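VirX1 (Cyanophage Syn10, PDB 6QGM) is a viral halogenase that iodinates diverse substrates, probably using a reduced flavin as its tryptophan halogenase relatives do. Local coordinates at residues Glu47-His52 with Thr357-Thr362; Glu65-Ala70 with Glu170-Tyr175; Thr74-Ile79 with Ala164-Ala169; Glu265-Val270 with Pro285-Ile290. All coordinates share one frame; numbering follows the deposited sequence.

Interaction 1 closes the longest loop. It joins 47-52, at the end of a short strand, to 357-362, where helix 360-373 begins. The other three lie within that loop. Interaction 2 brings 65-70, on helix 64-67, against helix 169-181. Interaction 3 is nested inside interaction 2 and pairs strand 74-76 with strand 164-168. Interaction 4 follows interactions 2 and 3 in series and closes a short loop, from the end of helix 263-266 to the turn before strand 290-296. No loops cross. Interaction 3 touches each of the others: K76 NZ reaches T49 O, M68 packs on Y75, and T74 OG1 bonds to P285 O. Together they tie the three-stranded sheet to its surrounding helices and the seven-stranded sheet.

Interaction 1. Residues Glu47-His52 with Thr357-Thr362; sequences ESTLGH and TGLLTT
E47 reaches from the end of strand 46-48 to the G358-L359 turn that leads into helix 360-373. Its CG is anti to the backbone N (chi1 -152°), and the chain beyond is extended. CB and CG only span the gap, and neither comes within 4.5 Å of 357-362. CD is the first atom to arrive, about 4.2 Å from both G358 CA and L359 CD2. The two oxygens then part. OE1 goes to the leucine and lies 3.8 Å from L359 CD2. OE2 lies against the glycine backbone, 3.0 Å from G358 CA. L359 N is also near OE2, but the angle is too poor for a hydrogen bond.

Further along, the contact is apolar. T49 CG2 lies beside L359 CD1 at 4.1 Å, and the two side chains point the same way. T49 OG1 turns to the strand next door and bonds Y165 O. L50 and L360 meet through their CD1 methyls, 4.0 Å apart. The same L360 methyl sits over one face of the H52 ring, 4.2 Å from H52 CD2 and toward the rim. Outside the two segments, S48 OG bonds S356 OG, and L360 also touches F399 of helix 382-408.

The contact joins edge strand 46-48 of the three-stranded sheet, and the loop after it, to the N-terminal end of helix 360-373. Its chemistry is mixed. Leucines and a threonine methyl fill most of it. Beside this apolar patch, one carboxylate lies against the turn at G358, where there is no side chain, without a clear hydrogen bond to it.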
loop_
_atom_site.group_PDB
_atom_site.type_symbol
_atom_site.label_atom_id
_atom_site.label_comp_id
_atom_site.label_asym_id
_atom_site.label_seq_id
_atom_site.Cartn_x
_atom_site.Cartn_y
_atom_site.Cartn_z
ATOM N N GLU B 47 -0.877 37.779 2.125
ATOM C CA GLU B 47 -0.794 36.315 1.880
ATOM C C GLU B 47 -2.189 35.687 1.980
ATOM O O GLU B 47 -2.948 36.098 2.873
ATOM C CB GLU B 47 0.104 35.704 2.942
ATOM C CG GLU B 47 0.811 34.449 2.502
ATOM C CD GLU B 47 1.694 33.891 3.598
ATOM O OE1 GLU B 47 1.893 34.614 4.604
ATOM O OE2 GLU B 47 2.176 32.742 3.450
ATOM N N SER B 48 -2.482 34.692 1.148
ATOM C CA SER B 48 -3.756 33.922 1.167
ATOM C C SER B 48 -3.548 32.632 1.968
ATOM O O SER B 48 -2.399 32.159 2.071
ATOM C CB SER B 48 -4.310 33.669 -0.234
ATOM O OG SER B 48 -3.501 32.796 -0.973
ATOM N N THR B 49 -4.629 32.123 2.554
ATOM C CA THR B 49 -4.654 30.963 3.473
ATOM C C THR B 49 -5.424 29.827 2.801
ATOM O O THR B 49 -6.020 30.049 1.737
ATOM C CB THR B 49 -5.277 31.375 4.814
ATOM O OG1 THR B 49 -6.660 31.674 4.588
ATOM C CG2 THR B 49 -4.593 32.567 5.464
ATOM N N LEU B 50 -5.395 28.650 3.416
ATOM C CA LEU B 50 -6.200 27.463 3.030
ATOM C C LEU B 50 -7.395 27.348 3.978
ATOM O O LEU B 50 -7.492 28.178 4.934
ATOM C CB LEU B 50 -5.306 26.228 3.191
ATOM C CG LEU B 50 -4.098 26.164 2.271
ATOM C CD1 LEU B 50 -3.024 25.258 2.859
ATOM C CD2 LEU B 50 -4.541 25.718 0.890
ATOM N N GLY B 51 -8.254 26.345 3.727
ATOM C CA GLY B 51 -9.245 25.848 4.700
ATOM C C GLY B 51 -8.610 25.537 6.042
ATOM O O GLY B 51 -9.181 25.947 7.057
ATOM N N HIS B 52 -7.458 24.869 6.035
ATOM C CA HIS B 52 -6.648 24.463 7.220
ATOM C C HIS B 52 -6.629 25.596 8.263
ATOM O O HIS B 52 -6.709 25.311 9.470
ATOM C CB HIS B 52 -5.194 24.117 6.788
ATOM C CG HIS B 52 -4.860 22.675 6.502
ATOM N ND1 HIS B 52 -5.261 22.018 5.335
ATOM C CD2 HIS B 52 -4.112 21.785 7.200
ATOM C CE1 HIS B 52 -4.818 20.773 5.359
ATOM N NE2 HIS B 52 -4.112 20.602 6.501
ATOM N N THR B 357 -0.175 27.947 0.023
ATOM C CA THR B 357 0.417 26.958 0.958
ATOM C C THR B 357 1.404 27.700 1.892
ATOM O O THR B 357 1.859 27.080 2.866
ATOM C CB THR B 357 0.879 25.753 0.117
ATOM O OG1 THR B 357 1.423 24.730 0.939
ATOM C CG2 THR B 357 1.845 26.107 -0.994
ATOM N N GLY B 358 1.627 29.000 1.653
ATOM C CA GLY B 358 2.443 29.910 2.485
ATOM C C GLY B 358 2.454 29.537 3.962
ATOM O O GLY B 358 3.503 29.181 4.470
ATOM N N LEU B 359 1.313 29.597 4.634
ATOM C CA LEU B 359 1.194 29.409 6.109
ATOM C C LEU B 359 1.146 27.924 6.488
ATOM O O LEU B 359 1.085 27.659 7.716
ATOM C CB LEU B 359 -0.073 30.115 6.623
ATOM C CG LEU B 359 0.021 31.632 6.798
ATOM C CD1 LEU B 359 -1.123 32.136 7.672
ATOM C CD2 LEU B 359 1.353 32.053 7.401
ATOM N N LEU B 360 1.183 26.986 5.534
ATOM C CA LEU B 360 0.987 25.530 5.815
ATOM C C LEU B 360 2.106 25.033 6.736
ATOM O O LEU B 360 1.834 24.506 7.818
ATOM C CB LEU B 360 0.998 24.732 4.509
ATOM C CG LEU B 360 0.815 23.227 4.681
ATOM C CD1 LEU B 360 -0.633 22.909 5.050
ATOM C CD2 LEU B 360 1.223 22.492 3.409
ATOM N N THR B 361 3.333 25.183 6.254
ATOM C CA THR B 361 4.597 24.923 6.986
ATOM C C THR B 361 4.473 25.443 8.432
ATOM O O THR B 361 5.166 24.891 9.308
ATOM C CB THR B 361 5.765 25.488 6.161
ATOM O OG1 THR B 361 6.975 25.217 6.864
ATOM C CG2 THR B 361 5.649 26.974 5.882
ATOM N N THR B 362 3.626 26.454 8.686
ATOM C CA THR B 362 3.498 27.145 10.001
ATOM C C THR B 362 2.417 26.486 10.876
ATOM O O THR B 362 2.818 25.935 11.922
ATOM C CB THR B 362 3.267 28.651 9.835
ATOM O OG1 THR B 362 4.272 29.137 8.943
ATOM C CG2 THR B 362 3.306 29.414 11.143
#

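Interaction 2. Residues Glu65-Ala70 with Glu170-Tyr175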
loop_
_atom_site.group_PDB
_atom_site.type_symbol
_atom_site.label_atom_id
_atom_site.label_comp_id
_atom_site.label_asym_id
_atom_site.label_seq_id
_atom_site.Cartn_x
_atom_site.Cartn_y
_atom_site.Cartn_z
ATOM N N GLU B 65 -15.305 38.802 12.804
ATOM C CA GLU B 65 -15.688 40.200 13.136
ATOM C C GLU B 65 -14.513 40.903 13.815
ATOM O O GLU B 65 -14.324 42.097 13.564
ATOM C CB GLU B 65 -16.893 40.236 14.084
ATOM C CG GLU B 65 -18.172 39.602 13.546
ATOM C CD GLU B 65 -19.221 39.196 14.585
ATOM O OE1 GLU B 65 -18.951 39.252 15.824
ATOM O OE2 GLU B 65 -20.331 38.833 14.155
ATOM N N ASP B 66 -13.764 40.185 14.654
ATOM C CA ASP B 66 -12.776 40.762 15.604
ATOM C C ASP B 66 -11.408 40.965 14.944
ATOM O O ASP B 66 -10.847 42.078 15.077
ATOM C CB ASP B 66 -12.624 39.870 16.835
ATOM C CG ASP B 66 -13.896 39.739 17.664
ATOM O OD1 ASP B 66 -14.827 40.540 17.479
ATOM O OD2 ASP B 66 -13.950 38.827 18.492
ATOM N N TRP B 67 -10.877 39.932 14.286
ATOM C CA TRP B 67 -9.469 39.892 13.810
ATOM C C TRP B 67 -9.353 40.405 12.366
ATOM O O TRP B 67 -8.305 40.987 12.041
ATOM C CB TRP B 67 -8.868 38.490 13.991
ATOM C CG TRP B 67 -9.384 37.445 13.046
ATOM C CD1 TRP B 67 -10.378 36.536 13.276
ATOM C CD2 TRP B 67 -8.897 37.176 11.720
ATOM N NE1 TRP B 67 -10.551 35.736 12.179
ATOM C CE2 TRP B 67 -9.668 36.117 11.204
ATOM C CE3 TRP B 67 -7.917 37.751 10.905
ATOM C CZ2 TRP B 67 -9.447 35.593 9.931
ATOM C CZ3 TRP B 67 -7.720 37.251 9.638
ATOM C CH2 TRP B 67 -8.474 36.188 9.159
ATOM N N MET B 68 -10.375 40.234 11.524
ATOM C CA MET B 68 -10.257 40.546 10.073
ATOM C C MET B 68 -9.947 42.031 9.878
ATOM O O MET B 68 -9.004 42.378 9.179
ATOM C CB MET B 68 -11.506 40.136 9.295
ATOM C CG MET B 68 -11.608 38.649 9.105
ATOM S SD MET B 68 -12.938 38.049 8.048
ATOM C CE MET B 68 -12.388 38.675 6.459
ATOM N N PRO B 69 -10.687 42.973 10.496
ATOM C CA PRO B 69 -10.413 44.393 10.299
ATOM C C PRO B 69 -9.041 44.830 10.817
ATOM O O PRO B 69 -8.480 45.733 10.266
ATOM C CB PRO B 69 -11.534 45.099 11.071
ATOM C CG PRO B 69 -12.602 44.039 11.199
ATOM C CD PRO B 69 -11.830 42.757 11.396
ATOM N N ALA B 70 -8.526 44.154 11.842
ATOM C CA ALA B 70 -7.229 44.484 12.481
ATOM C C ALA B 70 -6.046 44.179 11.548
ATOM O O ALA B 70 -4.942 44.637 11.849
ATOM C CB ALA B 70 -7.110 43.748 13.783
ATOM N N GLU B 170 1.765 40.328 8.861
ATOM C CA GLU B 170 2.481 41.045 9.949
ATOM C C GLU B 170 1.439 41.602 10.922
ATOM O O GLU B 170 1.613 41.435 12.147
ATOM C CB GLU B 170 3.408 42.130 9.398
ATOM C CG GLU B 170 4.339 42.719 10.462
ATOM C CD GLU B 170 5.714 43.215 10.005
ATOM O OE1 GLU B 170 6.091 44.391 10.330
ATOM O OE2 GLU B 170 6.432 42.424 9.343
ATOM N N LEU B 171 0.380 42.219 10.395
ATOM C CA LEU B 171 -0.726 42.781 11.214
ATOM C C LEU B 171 -1.479 41.648 11.910
ATOM O O LEU B 171 -1.921 41.859 13.052
ATOM C CB LEU B 171 -1.654 43.621 10.329
ATOM C CG LEU B 171 -1.052 44.918 9.784
ATOM C CD1 LEU B 171 -2.158 45.770 9.207
ATOM C CD2 LEU B 171 -0.275 45.688 10.851
ATOM N N PHE B 172 -1.603 40.489 11.271
ATOM C CA PHE B 172 -2.237 39.293 11.877
ATOM C C PHE B 172 -1.435 38.893 13.115
ATOM O O PHE B 172 -2.054 38.617 14.180
ATOM C CB PHE B 172 -2.355 38.131 10.887
ATOM C CG PHE B 172 -3.055 36.938 11.481
ATOM C CD1 PHE B 172 -4.392 37.013 11.848
ATOM C CD2 PHE B 172 -2.377 35.759 11.719
ATOM C CE1 PHE B 172 -5.038 35.931 12.429
ATOM C CE2 PHE B 172 -3.041 34.669 12.269
ATOM C CZ PHE B 172 -4.365 34.752 12.616
ATOM N N GLY B 173 -0.106 38.848 12.973
ATOM C CA GLY B 173 0.814 38.586 14.089
ATOM C C GLY B 173 0.631 39.612 15.194
ATOM O O GLY B 173 0.533 39.210 16.363
ATOM N N GLN B 174 0.593 40.893 14.835
ATOM C CA GLN B 174 0.419 42.022 15.782
ATOM C C GLN B 174 -0.892 41.839 16.549
ATOM O O GLN B 174 -0.924 42.199 17.732
ATOM C CB GLN B 174 0.482 43.367 15.047
ATOM C CG GLN B 174 1.886 43.729 14.594
ATOM C CD GLN B 174 2.853 43.717 15.752
ATOM O OE1 GLN B 174 3.585 42.754 15.959
ATOM N NE2 GLN B 174 2.840 44.773 16.544
ATOM N N TYR B 175 -1.926 41.285 15.917
ATOM C CA TYR B 175 -3.236 41.058 16.570
ATOM C C TYR B 175 -3.071 39.962 17.629
ATOM O O TYR B 175 -3.419 40.206 18.814
ATOM C CB TYR B 175 -4.308 40.724 15.539
ATOM C CG TYR B 175 -5.695 40.617 16.120
ATOM C CD1 TYR B 175 -6.477 41.736 16.341
ATOM C CD2 TYR B 175 -6.220 39.381 16.467
ATOM C CE1 TYR B 175 -7.740 41.631 16.895
ATOM C CE2 TYR B 175 -7.486 39.255 17.006
ATOM C CZ TYR B 175 -8.251 40.383 17.211
ATOM O OH TYR B 175 -9.503 40.257 17.737
#
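The backbones approach most closely at A70 and Y175, whose CA atoms are 6.7 Å apart, with Y175 on helix 169-181. Y175 has the largest share of any residue. Its CG is anti to the backbone N (chi1 -174°), and this sends the ring across to D66, W67 and A70. One face of the ring receives W67: W67 CA stands 3.8 Å from the Y175 ring centroid in a CH-pi contact, 19° off the normal. W67 CB lies 3.4 Å from Y175 CE2. A70 CB comes obliquely to the same ring, 3.3 Å from Y175 CD1. The phenol end of Y175 reaches D66, with OH 3.3 Å from D66 CB.

One helical turn earlier, F172 turns its edge to the face of the W67 six-membered ring. This is an offset edge-to-face pair, with centroids 5.3 Å apart and planes at 72°. M68 CG covers the opposite face of the indole. L171 adds a lighter touch, its CB against A70 O.

Y165 meets W67 edge-to-face, and F53 of helix 52-59 meets F172. An aromatic cluster thus joins the end of helix 64-67 to helix 169-181, next to the three-stranded sheet of this tryptophan-halogenase-family protein.

Interaction 3. Residues Thr74-Ile79 with Ala164-Ala169; sequences TYKNSI and AYHIDA
T74 and H166 form a hydrogen-bonded antiparallel pair, joined by backbone and side chain. T74 N reaches H166 O at 2.9 Å, and H166 N returns to T74 O at 2.9 Å. A third bond runs from H166 ND1 to T74 OG1, 3.1 Å long with an angle of 144° at the hydrogen. T74 OG1 is near the plane of the imidazole, at its edge. K76 and A164 repeat the two backbone bonds, each 2.9 Å between N and O.

K76 CB sits over one face of the H166 ring, a CH-pi contact 3.8 Å from the centroid. K76 CG is anti to the backbone N (chi1 -177°) and the chain beyond it is extended, which carries NZ past the ring to T49 O and S356 OG. Between these pairs, Y75 and Y165 are the non-hydrogen-bonded pair. Their rings leave on the other side of the sheet from T74, H166 and K76. They lie side by side but oblique, planes at 38°, with Y75 CE1 3.5 Å from Y165 CE2.

Second-shell residues hold the polar ends. D64 takes both tyrosine hydroxyls, one on each carboxylate oxygen. T74 OG1 also bonds P285 O, and T271 OG1 bonds H166 NE2.

Strand 164-168 is central in an antiparallel three-stranded sheet, between strands 74-76 and 46-48. Helix 518-527 packs on T74 and Y75, and D168 caps the start of helix 169-181.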
loop_
_atom_site.group_PDB
_atom_site.type_symbol
_atom_site.label_atom_id
_atom_site.label_comp_id
_atom_site.label_asym_id
_atom_site.label_seq_id
_atom_site.Cartn_x
_atom_site.Cartn_y
_atom_site.Cartn_z
ATOM N N THR B 74 -9.565 40.119 3.877
ATOM C CA THR B 74 -10.764 39.885 3.043
ATOM C C THR B 74 -10.985 38.379 2.966
ATOM O O THR B 74 -10.131 37.637 3.502
ATOM C CB THR B 74 -10.642 40.565 1.673
ATOM O OG1 THR B 74 -9.671 39.861 0.898
ATOM C CG2 THR B 74 -10.280 42.027 1.782
ATOM N N TYR B 75 -12.103 37.968 2.365
ATOM C CA TYR B 75 -12.536 36.551 2.246
ATOM C C TYR B 75 -12.011 35.965 0.937
ATOM O O TYR B 75 -11.764 36.713 -0.022
ATOM C CB TYR B 75 -14.063 36.431 2.340
ATOM C CG TYR B 75 -14.618 36.536 3.735
ATOM C CD1 TYR B 75 -14.332 35.563 4.682
ATOM C CD2 TYR B 75 -15.445 37.578 4.112
ATOM C CE1 TYR B 75 -14.850 35.621 5.965
ATOM C CE2 TYR B 75 -15.973 37.646 5.391
ATOM C CZ TYR B 75 -15.671 36.668 6.319
ATOM O OH TYR B 75 -16.164 36.718 7.583
ATOM N N LYS B 76 -11.867 34.642 0.930
ATOM C CA LYS B 76 -11.323 33.855 -0.204
ATOM C C LYS B 76 -12.106 32.540 -0.343
ATOM O O LYS B 76 -12.059 31.715 0.595
ATOM C CB LYS B 76 -9.846 33.585 0.053
ATOM C CG LYS B 76 -9.133 32.853 -1.070
ATOM C CD LYS B 76 -7.914 32.112 -0.580
ATOM C CE LYS B 76 -7.373 31.158 -1.608
ATOM N NZ LYS B 76 -6.290 30.345 -1.024
ATOM N N ASN B 77 -12.762 32.345 -1.487
ATOM C CA ASN B 77 -13.669 31.197 -1.738
ATOM C C ASN B 77 -13.044 30.220 -2.745
ATOM O O ASN B 77 -13.562 29.094 -2.854
ATOM C CB ASN B 77 -15.038 31.701 -2.201
ATOM C CG ASN B 77 -15.816 32.348 -1.079
ATOM O OD1 ASN B 77 -15.480 33.449 -0.649
ATOM N ND2 ASN B 77 -16.832 31.658 -0.579
ATOM N N SER B 78 -11.973 30.609 -3.432
ATOM C CA SER B 78 -11.374 29.844 -4.547
ATOM C C SER B 78 -9.959 30.347 -4.849
ATOM O O SER B 78 -9.670 31.529 -4.578
ATOM C CB SER B 78 -12.256 29.937 -5.775
ATOM O OG SER B 78 -11.767 29.096 -6.812
ATOM N N ILE B 79 -9.111 29.467 -5.393
ATOM C CA ILE B 79 -7.891 29.850 -6.163
ATOM C C ILE B 79 -8.276 29.846 -7.641
ATOM O O ILE B 79 -8.775 28.819 -8.128
ATOM C CB ILE B 79 -6.702 28.911 -5.911
ATOM C CG1 ILE B 79 -6.451 28.683 -4.420
ATOM C CG2 ILE B 79 -5.462 29.453 -6.595
ATOM C CD1 ILE B 79 -5.325 27.716 -4.133
ATOM N N ALA B 164 -11.965 30.659 3.271
ATOM C CA ALA B 164 -10.666 31.058 3.859
ATOM C C ALA B 164 -10.492 32.575 3.683
ATOM O O ALA B 164 -11.509 33.261 3.457
ATOM C CB ALA B 164 -9.550 30.274 3.220
ATOM N N TYR B 165 -9.257 33.090 3.785
ATOM C CA TYR B 165 -8.977 34.532 4.040
ATOM C C TYR B 165 -7.734 34.988 3.272
ATOM O O TYR B 165 -6.814 34.187 3.078
ATOM C CB TYR B 165 -8.785 34.765 5.539
ATOM C CG TYR B 165 -9.874 34.180 6.406
ATOM C CD1 TYR B 165 -9.824 32.866 6.845
ATOM C CD2 TYR B 165 -10.969 34.929 6.787
ATOM C CE1 TYR B 165 -10.819 32.313 7.638
ATOM C CE2 TYR B 165 -11.980 34.394 7.572
ATOM C CZ TYR B 165 -11.901 33.087 8.009
ATOM O OH TYR B 165 -12.888 32.574 8.794
ATOM N N HIS B 166 -7.749 36.235 2.804
ATOM C CA HIS B 166 -6.557 37.054 2.439
ATOM C C HIS B 166 -6.209 37.919 3.650
ATOM O O HIS B 166 -7.122 38.559 4.170
ATOM C CB HIS B 166 -6.836 37.923 1.202
ATOM C CG HIS B 166 -7.294 37.149 0.012
ATOM N ND1 HIS B 166 -8.559 37.284 -0.516
ATOM C CD2 HIS B 166 -6.663 36.254 -0.767
ATOM C CE1 HIS B 166 -8.677 36.520 -1.577
ATOM N NE2 HIS B 166 -7.517 35.878 -1.759
ATOM N N ILE B 167 -4.963 37.902 4.112
ATOM C CA ILE B 167 -4.529 38.626 5.342
ATOM C C ILE B 167 -3.216 39.356 5.062
ATOM O O ILE B 167 -2.431 38.892 4.206
ATOM C CB ILE B 167 -4.401 37.645 6.526
ATOM C CG1 ILE B 167 -3.207 36.709 6.364
ATOM C CG2 ILE B 167 -5.705 36.864 6.731
ATOM C CD1 ILE B 167 -3.018 35.746 7.508
ATOM N N ASP B 168 -2.997 40.467 5.760
ATOM C CA ASP B 168 -1.659 41.071 5.977
ATOM C C ASP B 168 -1.047 40.289 7.141
ATOM O O ASP B 168 -1.543 40.441 8.276
ATOM C CB ASP B 168 -1.791 42.573 6.244
ATOM C CG ASP B 168 -0.520 43.303 6.655
ATOM O OD1 ASP B 168 0.357 42.682 7.286
ATOM O OD2 ASP B 168 -0.424 44.501 6.371
ATOM N N ALA B 169 -0.044 39.449 6.870
ATOM C CA ALA B 169 0.496 38.469 7.842
ATOM C C ALA B 169 1.115 39.177 9.055
ATOM O O ALA B 169 0.980 38.646 10.160
ATOM C CB ALA B 169 1.491 37.588 7.134
#

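Interaction 4. Residues Glu265-Val270 with Pro285-Ile290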
loop_
_atom_site.group_PDB
_atom_site.type_symbol
_atom_site.label_atom_id
_atom_site.label_comp_id
_atom_site.label_asym_id
_atom_site.label_seq_id
_atom_site.Cartn_x
_atom_site.Cartn_y
_atom_site.Cartn_z
ATOM N N GLU B 265 -15.207 46.718 -7.324
ATOM C CA GLU B 265 -15.132 45.764 -8.466
ATOM C C GLU B 265 -13.934 44.810 -8.324
ATOM O O GLU B 265 -14.059 43.640 -8.720
ATOM C CB GLU B 265 -15.013 46.499 -9.806
ATOM C CG GLU B 265 -16.316 47.055 -10.348
ATOM C CD GLU B 265 -16.293 47.367 -11.853
ATOM O OE1 GLU B 265 -15.545 46.693 -12.604
ATOM O OE2 GLU B 265 -17.060 48.247 -12.312
ATOM N N GLU B 266 -12.813 45.292 -7.784
ATOM C CA GLU B 266 -11.478 44.632 -7.872
ATOM C C GLU B 266 -11.221 43.704 -6.683
ATOM O O GLU B 266 -10.439 42.760 -6.857
ATOM C CB GLU B 266 -10.364 45.674 -7.886
ATOM C CG GLU B 266 -10.158 46.368 -9.211
ATOM C CD GLU B 266 -8.801 47.054 -9.256
ATOM O OE1 GLU B 266 -7.772 46.324 -9.408
ATOM O OE2 GLU B 266 -8.769 48.297 -9.088
ATOM N N MET B 267 -11.797 43.994 -5.517
ATOM C CA MET B 267 -11.541 43.249 -4.258
ATOM C C MET B 267 -12.193 41.873 -4.352
ATOM O O MET B 267 -13.277 41.664 -3.774
ATOM C CB MET B 267 -12.079 44.006 -3.043
ATOM C CG MET B 267 -11.600 43.433 -1.745
ATOM S SD MET B 267 -12.379 44.259 -0.356
ATOM C CE MET B 267 -11.963 45.965 -0.728
ATOM N N HIS B 268 -11.529 40.956 -5.054
ATOM C CA HIS B 268 -12.087 39.635 -5.421
ATOM C C HIS B 268 -12.065 38.677 -4.229
ATOM O O HIS B 268 -11.094 38.662 -3.449
ATOM C CB HIS B 268 -11.391 39.083 -6.668
ATOM C CG HIS B 268 -11.776 39.835 -7.898
ATOM N ND1 HIS B 268 -11.004 39.856 -9.019
ATOM C CD2 HIS B 268 -12.840 40.622 -8.166
ATOM C CE1 HIS B 268 -11.574 40.609 -9.933
ATOM N NE2 HIS B 268 -12.699 41.086 -9.434
ATOM N N ASN B 269 -13.201 37.997 -4.098
ATOM C CA ASN B 269 -13.458 36.665 -3.501
ATOM C C ASN B 269 -12.343 35.608 -3.691
ATOM O O ASN B 269 -12.550 34.496 -3.181
ATOM C CB ASN B 269 -14.700 36.125 -4.208
ATOM C CG ASN B 269 -15.728 35.584 -3.257
ATOM O OD1 ASN B 269 -15.475 35.481 -2.059
ATOM N ND2 ASN B 269 -16.891 35.256 -3.792
ATOM N N VAL B 270 -11.272 35.858 -4.465
ATOM C CA VAL B 270 -10.305 34.791 -4.877
ATOM C C VAL B 270 -8.850 35.293 -4.885
ATOM O O VAL B 270 -8.626 36.497 -5.073
ATOM C CB VAL B 270 -10.655 34.201 -6.257
ATOM C CG1 VAL B 270 -12.105 33.746 -6.337
ATOM C CG2 VAL B 270 -10.327 35.162 -7.390
ATOM N N PRO B 285 -6.184 40.339 -2.986
ATOM C CA PRO B 285 -6.946 41.512 -2.572
ATOM C C PRO B 285 -7.024 41.603 -1.045
ATOM O O PRO B 285 -7.417 40.641 -0.416
ATOM C CB PRO B 285 -8.359 41.303 -3.141
ATOM C CG PRO B 285 -8.210 40.144 -4.122
ATOM C CD PRO B 285 -7.036 39.320 -3.618
ATOM N N LEU B 286 -6.613 42.745 -0.496
ATOM C CA LEU B 286 -6.828 43.106 0.927
ATOM C C LEU B 286 -7.785 44.291 0.994
ATOM O O LEU B 286 -8.246 44.756 -0.058
ATOM C CB LEU B 286 -5.479 43.435 1.569
ATOM C CG LEU B 286 -4.481 42.284 1.620
ATOM C CD1 LEU B 286 -3.203 42.735 2.288
ATOM C CD2 LEU B 286 -5.066 41.084 2.336
ATOM N N TRP B 287 -8.113 44.729 2.202
ATOM C CA TRP B 287 -9.147 45.769 2.430
ATOM C C TRP B 287 -8.691 47.066 1.755
ATOM O O TRP B 287 -9.527 47.678 1.095
ATOM C CB TRP B 287 -9.408 45.925 3.933
ATOM C CG TRP B 287 -10.571 46.783 4.298
ATOM C CD1 TRP B 287 -10.558 47.876 5.106
ATOM C CD2 TRP B 287 -11.936 46.621 3.874
ATOM N NE1 TRP B 287 -11.815 48.408 5.216
ATOM C CE2 TRP B 287 -12.687 47.656 4.474
ATOM C CE3 TRP B 287 -12.601 45.710 3.048
ATOM C CZ2 TRP B 287 -14.058 47.803 4.265
ATOM C CZ3 TRP B 287 -13.955 45.863 2.841
ATOM C CH2 TRP B 287 -14.676 46.884 3.459
ATOM N N ASN B 288 -7.395 47.402 1.842
ATOM C CA ASN B 288 -6.834 48.737 1.497
ATOM C C ASN B 288 -5.971 48.703 0.229
ATOM O O ASN B 288 -5.587 49.798 -0.239
ATOM C CB ASN B 288 -6.026 49.327 2.657
ATOM C CG ASN B 288 -4.901 48.452 3.163
ATOM O OD1 ASN B 288 -4.794 47.278 2.817
ATOM N ND2 ASN B 288 -4.065 49.014 4.015
ATOM N N ARG B 289 -5.675 47.526 -0.327
ATOM C CA ARG B 289 -4.700 47.396 -1.455
ATOM C C ARG B 289 -4.755 45.992 -2.065
ATOM O O ARG B 289 -5.395 45.108 -1.438
ATOM C CB ARG B 289 -3.285 47.643 -0.938
ATOM C CG ARG B 289 -2.760 46.539 -0.027
ATOM C CD ARG B 289 -1.857 47.094 1.045
ATOM N NE ARG B 289 -1.057 46.072 1.709
ATOM C CZ ARG B 289 -1.292 45.566 2.916
ATOM N NH1 ARG B 289 -2.352 45.942 3.632
ATOM N NH2 ARG B 289 -0.454 44.665 3.401
ATOM N N ILE B 290 -4.092 45.809 -3.218
ATOM C CA ILE B 290 -3.787 44.478 -3.818
ATOM C C ILE B 290 -2.315 44.161 -3.544
ATOM O O ILE B 290 -1.473 45.013 -3.877
ATOM C CB ILE B 290 -4.083 44.473 -5.329
ATOM C CG1 ILE B 290 -5.518 44.898 -5.642
ATOM C CG2 ILE B 290 -3.749 43.121 -5.952
ATOM C CD1 ILE B 290 -5.728 45.262 -7.096
#
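M267 and P285 form the close part of the contact, their CA atoms 5.2 Å apart. M267 is the centre of an inverse gamma turn just after helix 263-266. The contact sets this helix end against 285-290, the turn between antiparallel strands 279-285 and 290-296 of the larger sheet, closed by L286 N to R289 O. P285 CG is 3.3 Å from H268 O, and P285 CD is 3.6 Å from V270 O. The M267 and P285 side chains run at a slant, with M267 CG 4.1 Å from P285 CB. The extended chain to SD (chi1 -168°) brings the sulfur 3.7 Å from W287 CE3, an oblique Met-aromatic contact. The bend at chi3 (-55°) turns CE toward W287 O. Helix 518-527 covers this part through Y519 and L522.

The other side is looser. E266 and H268 are partly exposed. E266 crosses I290 at about a right angle and meets it chiefly through OE1, near I290 CD1.

The chemistry is mostly apolar, with carbon also set against backbone carbonyls and one carboxylate oxygen. The segments share no hydrogen bond. Their polar groups bond elsewhere: E266 to R317, E261 and N262, L286 O to Y260, and W287 O to R263.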